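Local atomic coordinates of E3 SUMO-protein ligase SIZ1 (Saccharomyces cerevisiae, PDB entry 3I2D), a protein that acts as an E3 ligase that promotes attachment of the ubiquitin-like modifier SUMO to septins and to the replication factor PCNA. Residues Lys116-Leu121 against Leu171-Lys176. Numbering follows the deposited sequence.
Sequences KHRLYL and LTPHLK
The guanidinium of R118 has the methyl CG2 of T172 at its edge, in plane, while P173 CD comes up to NH2 obliquely. This is the border of an antiparallel sheet in the PINIT domain of the SUMO ligase, where strand 117-125 pairs with the short strand 169-170 and the loop leaving that strand turns into a 3-10 segment, 172-173. The R118 chain bends at chi2 and chi3, which carries its end across T172 and P173; NH1 forms a salt bridge with D170, just before the turn. The backbone bond from L171 N to L119 O, 2.9 Å, prolongs the pairing that joins L121 to A169. One step further on, a side chain takes over from the main chain: T172 OG1 accepts the N-H of L119 at 2.6 Å, with an N-H...O angle of 160°. OG1 is hydrogen-bonded to D170 OD1 as well, so the aspartate is tied to both R118 and T172. A valine in place of T172 would probably leave L119 N-H without its acceptor and D170 OD1 without the threonine hydroxyl. Beside the polar link lies an apolar patch in which L119, L121 and L171 are buried. L119 CD1 meets L171 CD1; I80 and L83 of strand 74-90 also touch L119. L121 packs its CB against L171 CG at 4.3 Å. With its CG anti to the backbone N (chi1 -154°), L119 turns its CD1 toward the loop, where it touches L171 and reaches L175 CD2 at 4.1 Å.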
loop_
_atom_site.group_PDB
_atom_site.type_symbol
_atom_site.label_atom_id
_atom_site.label_comp_id
_atom_site.label_asym_id
_atom_site.label_seq_id
_atom_site.Cartn_x
_atom_site.Cartn_y
_atom_site.Cartn_z
ATOM N N LYS A 116 13.145 -2.873 10.359
ATOM C CA LYS A 116 12.011 -2.640 9.495
ATOM C C LYS A 116 11.614 -3.934 8.785
ATOM O O LYS A 116 11.121 -3.906 7.660
ATOM C CB LYS A 116 12.357 -1.568 8.463
ATOM C CG LYS A 116 12.523 -0.175 9.037
ATOM C CD LYS A 116 12.553 0.876 7.926
ATOM C CE LYS A 116 12.659 2.283 8.502
ATOM N NZ LYS A 116 11.578 2.560 9.496
ATOM N N HIS A 117 11.829 -5.070 9.432
ATOM C CA HIS A 117 11.485 -6.340 8.813
ATOM C C HIS A 117 10.484 -7.115 9.630
ATOM O O HIS A 117 10.497 -7.056 10.857
ATOM C CB HIS A 117 12.734 -7.178 8.603
ATOM C CG HIS A 117 13.655 -6.618 7.572
ATOM N ND1 HIS A 117 14.403 -5.480 7.784
ATOM C CD2 HIS A 117 13.884 -6.990 6.289
ATOM C CE1 HIS A 117 15.050 -5.171 6.675
ATOM N NE2 HIS A 117 14.752 -6.070 5.752
ATOM N N ARG A 118 9.615 -7.851 8.951
ATOM C CA ARG A 118 8.596 -8.611 9.660
ATOM C C ARG A 118 8.217 -9.877 8.918
ATOM O O ARG A 118 8.355 -9.951 7.700
ATOM C CB ARG A 118 7.360 -7.742 9.865
ATOM C CG ARG A 118 7.692 -6.331 10.312
ATOM C CD ARG A 118 6.967 -5.979 11.582
ATOM N NE ARG A 118 7.204 -6.965 12.626
ATOM C CZ ARG A 118 6.554 -6.985 13.785
ATOM N NH1 ARG A 118 5.628 -6.067 14.048
ATOM N NH2 ARG A 118 6.818 -7.931 14.679
ATOM N N LEU A 119 7.742 -10.876 9.656
ATOM C CA LEU A 119 7.340 -12.148 9.058
ATOM C C LEU A 119 5.823 -12.149 8.827
ATOM O O LEU A 119 5.044 -12.252 9.771
ATOM C CB LEU A 119 7.714 -13.291 9.989
ATOM C CG LEU A 119 7.974 -14.675 9.407
ATOM C CD1 LEU A 119 7.347 -15.668 10.360
ATOM C CD2 LEU A 119 7.402 -14.818 7.999
ATOM N N TYR A 120 5.411 -12.028 7.572
ATOM C CA TYR A 120 3.993 -11.989 7.248
ATOM C C TYR A 120 3.484 -13.299 6.670
ATOM O O TYR A 120 4.174 -13.975 5.910
ATOM C CB TYR A 120 3.714 -10.862 6.244
ATOM C CG TYR A 120 3.630 -9.477 6.840
ATOM C CD1 TYR A 120 3.940 -9.246 8.183
ATOM C CD2 TYR A 120 3.203 -8.396 6.068
ATOM C CE1 TYR A 120 3.820 -7.975 8.744
ATOM C CE2 TYR A 120 3.082 -7.117 6.617
ATOM C CZ TYR A 120 3.389 -6.920 7.952
ATOM O OH TYR A 120 3.252 -5.667 8.500
ATOM N N LEU A 121 2.274 -13.672 7.043
ATOM C CA LEU A 121 1.708 -14.873 6.480
ATOM C C LEU A 121 0.647 -14.389 5.492
ATOM O O LEU A 121 -0.180 -13.532 5.821
ATOM C CB LEU A 121 1.086 -15.724 7.567
ATOM C CG LEU A 121 0.436 -17.011 7.078
ATOM C CD1 LEU A 121 1.441 -17.854 6.302
ATOM C CD2 LEU A 121 -0.115 -17.749 8.285
ATOM N N LEU A 171 3.324 -12.621 12.135
ATOM C CA LEU A 171 3.723 -13.700 13.059
ATOM C C LEU A 171 4.893 -13.280 13.956
ATOM O O LEU A 171 5.072 -13.806 15.051
ATOM C CB LEU A 171 4.195 -14.947 12.297
ATOM C CG LEU A 171 3.374 -15.564 11.179
ATOM C CD1 LEU A 171 4.167 -16.689 10.546
ATOM C CD2 LEU A 171 2.076 -16.067 11.726
ATOM N N THR A 172 5.686 -12.340 13.458
ATOM C CA THR A 172 6.889 -11.843 14.110
ATOM C C THR A 172 6.990 -11.712 15.623
ATOM O O THR A 172 7.938 -12.217 16.221
ATOM C CB THR A 172 7.283 -10.528 13.497
ATOM O OG1 THR A 172 6.991 -10.571 12.094
ATOM C CG2 THR A 172 8.765 -10.298 13.684
ATOM N N PRO A 173 6.036 -11.031 16.266
ATOM C CA PRO A 173 6.142 -10.908 17.724
ATOM C C PRO A 173 5.978 -12.204 18.518
ATOM O O PRO A 173 6.094 -12.190 19.741
ATOM C CB PRO A 173 5.055 -9.885 18.066
ATOM C CG PRO A 173 4.023 -10.117 17.015
ATOM C CD PRO A 173 4.882 -10.268 15.758
ATOM N N HIS A 174 5.723 -13.319 17.845
ATOM C CA HIS A 174 5.527 -14.592 18.544
ATOM C C HIS A 174 6.513 -15.673 18.142
ATOM O O HIS A 174 6.327 -16.845 18.471
ATOM C CB HIS A 174 4.102 -15.097 18.320
ATOM C CG HIS A 174 3.060 -14.079 18.645
ATOM N ND1 HIS A 174 2.802 -13.674 19.937
ATOM C CD2 HIS A 174 2.282 -13.314 17.845
ATOM C CE1 HIS A 174 1.912 -12.697 19.916
ATOM N NE2 HIS A 174 1.583 -12.458 18.660
ATOM N N LEU A 175 7.556 -15.291 17.417
ATOM C CA LEU A 175 8.567 -16.262 17.028
ATOM C C LEU A 175 9.334 -16.638 18.296
ATOM O O LEU A 175 9.399 -15.844 19.245
ATOM C CB LEU A 175 9.541 -15.661 16.009
ATOM C CG LEU A 175 9.094 -15.542 14.553
ATOM C CD1 LEU A 175 10.167 -14.816 13.767
ATOM C CD2 LEU A 175 8.847 -16.924 13.961
ATOM N N LYS A 176 9.892 -17.847 18.323
ATOM C CA LYS A 176 10.679 -18.292 19.468
ATOM C C LYS A 176 12.135 -17.876 19.211
ATOM O O LYS A 176 12.466 -17.441 18.103
ATOM C CB LYS A 176 10.562 -19.809 19.636
ATOM C CG LYS A 176 9.289 -20.259 20.343
ATOM C CD LYS A 176 9.240 -21.784 20.476
ATOM C CE LYS A 176 8.017 -22.250 21.262
ATOM N NZ LYS A 176 7.963 -21.612 22.605
#